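Local atomic coordinates of 4-oxalocrotonate decarboxylase NahK (Pseudomonas putida, PDB entry 5D2K), a protein that catalyses the metal-assisted decarboxylation of (3E)-2-oxohex-3-enedioate to 2-oxopent-4-enoate, a lyase step in naphthalene degradation. Residues Y48-Q51 against W52-R56; A180-E184 against V185-T189; V246-A249 against P250-I254. The protein carries 1 engineered substitution. One frame throughout, in Å; residues are numbered along the deposited sequence. Where two conformers were deposited one is given.

Contact 1 of 3, residues Y48-Q51 against W52-R56; sequences YDVQ and WEIRR. With EDO (1,2-ethanediol), chain E.
Trp52 lies alongside the preceding turn of helix 44-60, with its indole CD1 3.0 Å from Tyr48 O, the carbonyl lying at the edge of the ring system, near its plane. That same oxygen accepts the backbone N-H of Trp52, and CD1 packs beside it. The indole is placed there because CG lies anti to the carbonyl carbon (chi1 -78°), and CD1 also meets Tyr48 CB at 4.3 Å. On the buried side Ile54 sets CG1 3.4 Å from Val50 O, while its CD1 reaches Val50 CG1 at 4.4 Å. Gln51 is buried too, and its NE2 is satisfied by Val164 O and Tyr88 O.

The looser, more solvent-facing side is held mainly by charge. Arg56 grips Glu53 side-on, NE to OE1 and NH2 to OE2, the latter at 2.9 Å, with both oxygens in the guanidinium plane, though the nitrogens stand 27-30° out of the carboxylate plane, on its syn sides. Arg55, extended from CG to NE, holds an ethanediol probably left from crystallisation, its NH1 and NH2 donating to O2 and O1 of the diol; its NE pairs with Glu59.

Helix 12-27 packs against Glu53 and Ile54. Tyr48 stacks on Tyr88 of strand 87-92, whose hydroxyl takes the indole N-H of Trp52, and helix 160-165 touches Tyr48 and Val50.

Contact 2 of 3, residues A180-E184 against V185-T189; sequences ASLEE and VDLRT
A single 3-10 turn, residues 182-184, lies within the loop joining strands 170-175 and 191-196, and an Asx motif at Asp186 follows it; Val185 and Leu187, which come after the turn, pack back against residues 180-182. Val185 N donates to Leu182 O at 3.0 Å, and although the N-H points nearly straight at the oxygen (163°), it arrives from above the carbonyl plane, 59° out of it, as the tight winding requires. Together with Glu184 N to Ser181 O, this i to i+3 bond makes up the turn.

Beside this backbone link, in one of the two conformers of Val185, its CG2 branch sits 3.6 Å from Ser181 O and 4.0 Å from Ala180 CB, joining the residues before the turn to the one after it. Leu182 and Leu187 form the second apolar pair: their side chains cross at about a right angle and meet methyl to methyl, CD1 to CD1 at 3.6 Å. Leu182 directs CG anti to its own nitrogen (chi1 180°), which sends the branch back to Leu187 although the CB bond starts away from it.

Further on, Asp186 OD1 takes Thr189 N at 3.1 Å from above the carboxylate plane and, more weakly, Arg188 N, fixing the chain after Leu187. Glu183, Glu184 and Asp186 are exposed.

The apolar side rests on strand 139-149, where Leu182 touches Ile139 and both Val185 and Leu187 touch Val142, while Leu214 of helix 213-225 packs against the two leucines.

Contact 3 of 3, residues V246-A249 against P250-I254; sequences VPVA and PGDNI
Asp252 reaches back across a type II beta turn, Ala249 to Asp252, and sets its carboxylate over the start of that turn. The turn lies in the connection from strand 246-247 to strand 253-258, which belong to different sheets. With CG anti to the carbonyl carbon (chi1 -70°), OD2 is brought 2.8 Å from Ala249 N, which meets it from above the carboxylate plane, 43° out of it. The backbone bond of the turn, Asp252 N to Ala249 O, runs beside it, so Ala249 is held through both its N-H and its carbonyl. Asp252 OD1 is engaged by Asn197 ND2, and OD2 has a long, weak ion pair with Lys196. With an alanine here, Ala249 N and Asn197 ND2 would probably lose their acceptor and the mouth of the turn would be less firmly held.

Gly251 has a positive phi of 98°, where a side chain would jam against the preceding carbonyl oxygen. Farther from the turn, Val248 and Ile254 cross obliquely, each offering one methyl group; they share neighbours in Ile113 of strand 112-121 and Phe268 of strand 263-268. This apolar pair lies on the buried side, whereas Ala249 and Pro250 are exposed. The methyls concerned are CG1 of Val248 and CG2 of Ile254, 4.1 Å apart.

All three contacts are local and well apart: the nearest atoms of contacts 2 and 3 are about 18 Å from each other, and contacts 1 and 2 lie on opposite sides of the chain's centre. Contact 1 is regular helix with a buried face; contact 2 is a surface loop, and contact 3 an exposed turn backed by buried residues. In the helix, repeated i to i+4 backbone bonds run beside the Glu53-Arg56 pairing on the outer side, whereas in the two loops aspartate carboxylates accept main-chain N-H groups. Contact 2 leads into strand 191-196, and contact 3 into its partner strand 253-258.

Contact 1 of 3, residues Y48-Q51 against W52-R56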
# COMPACT_ATOMS: atom_id res chain seq x y z
N TYR A 48 2.54 14.87 1.59
CA TYR A 48 1.34 14.44 0.88
C TYR A 48 1.10 15.33 -0.35
O TYR A 48 0.58 14.84 -1.35
CB TYR A 48 0.12 14.43 1.82
CG TYR A 48 -0.01 13.13 2.61
CD1 TYR A 48 -0.33 11.93 1.97
CD2 TYR A 48 0.22 13.10 3.98
CE1 TYR A 48 -0.43 10.73 2.69
CE2 TYR A 48 0.11 11.92 4.71
CZ TYR A 48 -0.22 10.74 4.05
OH TYR A 48 -0.32 9.55 4.76
N ASP A 49 1.49 16.60 -0.29
CA ASP A 49 1.44 17.46 -1.48
C ASP A 49 2.27 16.84 -2.60
O ASP A 49 1.83 16.79 -3.76
CB ASP A 49 1.98 18.88 -1.19
CG ASP A 49 1.00 19.75 -0.41
OD1 ASP A 49 -0.17 19.38 -0.22
OD2 ASP A 49 1.43 20.86 -0.00
N VAL A 50 3.47 16.39 -2.25
CA VAL A 50 4.33 15.76 -3.23
C VAL A 50 3.69 14.47 -3.77
O VAL A 50 3.66 14.25 -4.98
CB VAL A 50 5.73 15.48 -2.65
CG1 VAL A 50 6.57 14.62 -3.60
CG2 VAL A 50 6.45 16.79 -2.35
N GLN A 51 3.17 13.63 -2.87
CA GLN A 51 2.53 12.39 -3.30
C GLN A 51 1.36 12.63 -4.25
O GLN A 51 1.24 11.95 -5.29
CB GLN A 51 2.02 11.59 -2.09
CG GLN A 51 1.49 10.21 -2.51
CD GLN A 51 0.75 9.50 -1.40
OE1 GLN A 51 -0.47 9.32 -1.47
NE2 GLN A 51 1.47 9.07 -0.37
N TRP A 52 0.50 13.59 -3.92
CA TRP A 52 -0.65 13.85 -4.77
C TRP A 52 -0.23 14.49 -6.10
O TRP A 52 -0.92 14.35 -7.11
CB TRP A 52 -1.69 14.73 -4.05
CG TRP A 52 -2.54 13.99 -3.05
CD1 TRP A 52 -2.22 13.71 -1.76
CD2 TRP A 52 -3.86 13.44 -3.26
NE1 TRP A 52 -3.25 13.03 -1.14
CE2 TRP A 52 -4.26 12.85 -2.05
CE3 TRP A 52 -4.73 13.40 -4.36
CZ2 TRP A 52 -5.51 12.22 -1.90
CZ3 TRP A 52 -5.96 12.78 -4.21
CH2 TRP A 52 -6.34 12.19 -2.99
N GLU A 53 0.92 15.18 -6.11
CA GLU A 53 1.43 15.69 -7.37
C GLU A 53 1.96 14.55 -8.24
O GLU A 53 1.79 14.58 -9.45
CB GLU A 53 2.51 16.75 -7.13
CG GLU A 53 3.25 17.23 -8.38
CD GLU A 53 2.40 17.83 -9.48
OE1 GLU A 53 1.21 18.19 -9.26
OE2 GLU A 53 2.95 17.97 -10.60
N ILE A 54 2.57 13.54 -7.63
CA ILE A 54 2.98 12.36 -8.40
C ILE A 54 1.74 11.69 -8.98
O ILE A 54 1.73 11.30 -10.16
CB ILE A 54 3.79 11.37 -7.54
CG1 ILE A 54 5.11 12.01 -7.10
CG2 ILE A 54 4.07 10.10 -8.32
CD1 ILE A 54 5.96 11.11 -6.19
N ARG A 55 0.69 11.55 -8.17
CA ARG A 55 -0.58 11.04 -8.68
C ARG A 55 -1.07 11.83 -9.90
O ARG A 55 -1.49 11.24 -10.90
CB ARG A 55 -1.66 11.04 -7.59
CG ARG A 55 -2.98 10.44 -8.06
CD ARG A 55 -4.07 10.47 -6.99
NE ARG A 55 -5.37 10.14 -7.58
CZ ARG A 55 -6.36 9.55 -6.92
NH1 ARG A 55 -6.21 9.24 -5.65
NH2 ARG A 55 -7.50 9.28 -7.55
N ARG A 56 -0.99 13.17 -9.82
CA ARG A 56 -1.41 14.02 -10.93
C ARG A 56 -0.55 13.78 -12.19
O ARG A 56 -1.08 13.71 -13.30
CB ARG A 56 -1.36 15.50 -10.54
CG ARG A 56 -2.05 16.40 -11.56
CD ARG A 56 -1.49 17.82 -11.54
NE ARG A 56 -0.07 17.83 -11.85
CZ ARG A 56 0.45 17.71 -13.07
NH1 ARG A 56 -0.34 17.57 -14.12
NH2 ARG A 56 1.76 17.71 -13.23
C1 EDO E . -9.38 6.64 -5.70
O1 EDO E . -9.54 7.38 -6.91
C2 EDO E . -9.64 7.56 -4.52
O2 EDO E . -8.55 8.48 -4.36

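Contact 2 of 3, residues A180-E184 against V185-T189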
# COMPACT_ATOMS: atom_id res chain seq x y z
N ALA A 180 -14.87 -12.70 -2.01
CA ALA A 180 -16.22 -12.88 -1.48
C ALA A 180 -16.82 -11.71 -0.71
O ALA A 180 -16.13 -10.80 -0.26
CB ALA A 180 -16.22 -14.10 -0.60
N SER A 181 -18.14 -11.75 -0.56
CA SER A 181 -18.88 -10.78 0.24
C SER A 181 -18.38 -10.71 1.68
O SER A 181 -17.98 -11.71 2.25
CB SER A 181 -20.37 -11.12 0.23
OG SER A 181 -20.89 -11.06 -1.08
N LEU A 182 -18.43 -9.52 2.26
CA LEU A 182 -17.95 -9.34 3.62
C LEU A 182 -18.65 -10.24 4.64
O LEU A 182 -18.01 -10.75 5.56
CB LEU A 182 -18.10 -7.87 4.04
CG LEU A 182 -17.64 -7.54 5.46
CD1 LEU A 182 -16.15 -7.89 5.67
CD2 LEU A 182 -17.91 -6.07 5.76
N GLU A 183 -19.95 -10.49 4.50
CA GLU A 183 -20.67 -11.26 5.50
C GLU A 183 -20.19 -12.71 5.57
O GLU A 183 -20.43 -13.41 6.56
CB GLU A 183 -22.18 -11.22 5.22
CG GLU A 183 -22.61 -12.07 4.04
CD GLU A 183 -24.11 -12.01 3.81
OE1 GLU A 183 -24.81 -11.38 4.64
OE2 GLU A 183 -24.59 -12.58 2.81
N GLU A 184 -19.51 -13.17 4.51
CA GLU A 184 -18.99 -14.53 4.45
C GLU A 184 -17.58 -14.68 5.02
O GLU A 184 -17.07 -15.80 5.15
CB GLU A 184 -18.94 -15.03 3.00
CG GLU A 184 -20.24 -15.02 2.24
CD GLU A 184 -20.02 -15.43 0.79
OE1 GLU A 184 -20.09 -14.57 -0.11
OE2 GLU A 184 -19.74 -16.62 0.56
N VAL A 185 -16.93 -13.56 5.30
CA VAL A 185 -15.52 -13.56 5.69
C VAL A 185 -15.29 -12.76 6.98
O VAL A 185 -15.64 -11.58 7.05
CB VAL A 185 -14.62 -12.95 4.59
CG1 VAL A 185 -13.14 -13.20 4.91
CG2 VAL A 185 -14.98 -13.53 3.21
N ASP A 186 -14.69 -13.40 7.97
CA ASP A 186 -14.31 -12.71 9.20
C ASP A 186 -12.92 -12.12 9.01
O ASP A 186 -11.92 -12.85 9.06
CB ASP A 186 -14.35 -13.67 10.39
CG ASP A 186 -14.13 -12.97 11.73
OD1 ASP A 186 -13.36 -11.99 11.80
OD2 ASP A 186 -14.73 -13.41 12.73
N LEU A 187 -12.84 -10.82 8.77
CA LEU A 187 -11.54 -10.21 8.49
C LEU A 187 -10.65 -10.12 9.72
O LEU A 187 -9.44 -9.95 9.59
CB LEU A 187 -11.73 -8.81 7.89
CG LEU A 187 -12.44 -8.81 6.53
CD1 LEU A 187 -12.56 -7.38 6.01
CD2 LEU A 187 -11.70 -9.70 5.53
N ARG A 188 -11.25 -10.21 10.90
CA ARG A 188 -10.46 -10.15 12.13
C ARG A 188 -9.69 -11.44 12.37
O ARG A 188 -8.52 -11.42 12.77
CB ARG A 188 -11.36 -9.84 13.34
CG ARG A 188 -10.59 -9.66 14.64
CD ARG A 188 -11.55 -9.43 15.81
NE ARG A 188 -12.41 -10.59 16.07
CZ ARG A 188 -12.14 -11.53 16.97
NH1 ARG A 188 -11.03 -11.47 17.68
NH2 ARG A 188 -12.99 -12.53 17.15
N THR A 189 -10.35 -12.57 12.09
CA THR A 189 -9.75 -13.87 12.39
C THR A 189 -9.16 -14.55 11.15
O THR A 189 -8.66 -15.66 11.24
CB THR A 189 -10.78 -14.82 13.05
OG1 THR A 189 -11.84 -15.11 12.13
CG2 THR A 189 -11.35 -14.17 14.31

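Contact 3 of 3, residues V246-A249 against P250-I254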
# COMPACT_ATOMS: atom_id res chain seq x y z
N VAL A 246 8.85 -9.53 3.05
CA VAL A 246 9.88 -10.53 2.74
C VAL A 246 10.52 -10.21 1.40
O VAL A 246 9.83 -10.01 0.41
CB VAL A 246 9.27 -11.93 2.71
CG1 VAL A 246 10.25 -12.96 2.14
CG2 VAL A 246 8.78 -12.33 4.12
N PRO A 247 11.87 -10.16 1.35
CA PRO A 247 12.52 -9.83 0.07
C PRO A 247 12.27 -10.90 -1.02
O PRO A 247 12.12 -12.09 -0.72
CB PRO A 247 14.01 -9.75 0.44
CG PRO A 247 14.14 -10.53 1.70
CD PRO A 247 12.83 -10.41 2.43
N VAL A 248 12.18 -10.44 -2.26
CA VAL A 248 12.03 -11.35 -3.40
C VAL A 248 13.07 -10.99 -4.46
O VAL A 248 13.54 -9.84 -4.53
CB VAL A 248 10.61 -11.31 -4.01
CG1 VAL A 248 9.62 -12.02 -3.09
CG2 VAL A 248 10.19 -9.87 -4.31
N ALA A 249 13.41 -11.97 -5.28
CA ALA A 249 14.48 -11.83 -6.27
C ALA A 249 14.21 -12.76 -7.45
O ALA A 249 13.39 -13.68 -7.35
CB ALA A 249 15.83 -12.15 -5.62
N PRO A 250 14.89 -12.52 -8.59
CA PRO A 250 14.67 -13.40 -9.75
C PRO A 250 14.79 -14.88 -9.41
O PRO A 250 15.72 -15.28 -8.70
CB PRO A 250 15.77 -12.97 -10.72
CG PRO A 250 15.97 -11.52 -10.41
CD PRO A 250 15.82 -11.43 -8.91
N GLY A 251 13.84 -15.67 -9.89
CA GLY A 251 13.83 -17.10 -9.61
C GLY A 251 12.90 -17.51 -8.48
O GLY A 251 12.54 -18.69 -8.36
N ASP A 252 12.51 -16.56 -7.63
CA ASP A 252 11.62 -16.88 -6.51
C ASP A 252 10.17 -17.14 -6.96
O ASP A 252 9.68 -16.55 -7.92
CB ASP A 252 11.60 -15.74 -5.48
CG ASP A 252 12.90 -15.61 -4.71
OD1 ASP A 252 13.68 -16.59 -4.66
OD2 ASP A 252 13.13 -14.53 -4.14
N ASN A 253 9.50 -18.03 -6.23
CA ASN A 253 8.06 -18.16 -6.37
C ASN A 253 7.44 -17.98 -5.00
O ASN A 253 8.03 -18.32 -3.98
CB ASN A 253 7.66 -19.51 -6.97
CG ASN A 253 8.02 -20.66 -6.08
OD1 ASN A 253 7.23 -21.07 -5.22
ND2 ASN A 253 9.21 -21.21 -6.28
N ILE A 254 6.25 -17.39 -4.96
CA ILE A 254 5.56 -17.22 -3.70
C ILE A 254 4.13 -17.71 -3.80
O ILE A 254 3.52 -17.69 -4.88
CB ILE A 254 5.62 -15.74 -3.22
CG1 ILE A 254 4.86 -14.80 -4.17
CG2 ILE A 254 7.07 -15.28 -3.05
CD1 ILE A 254 3.48 -14.42 -3.69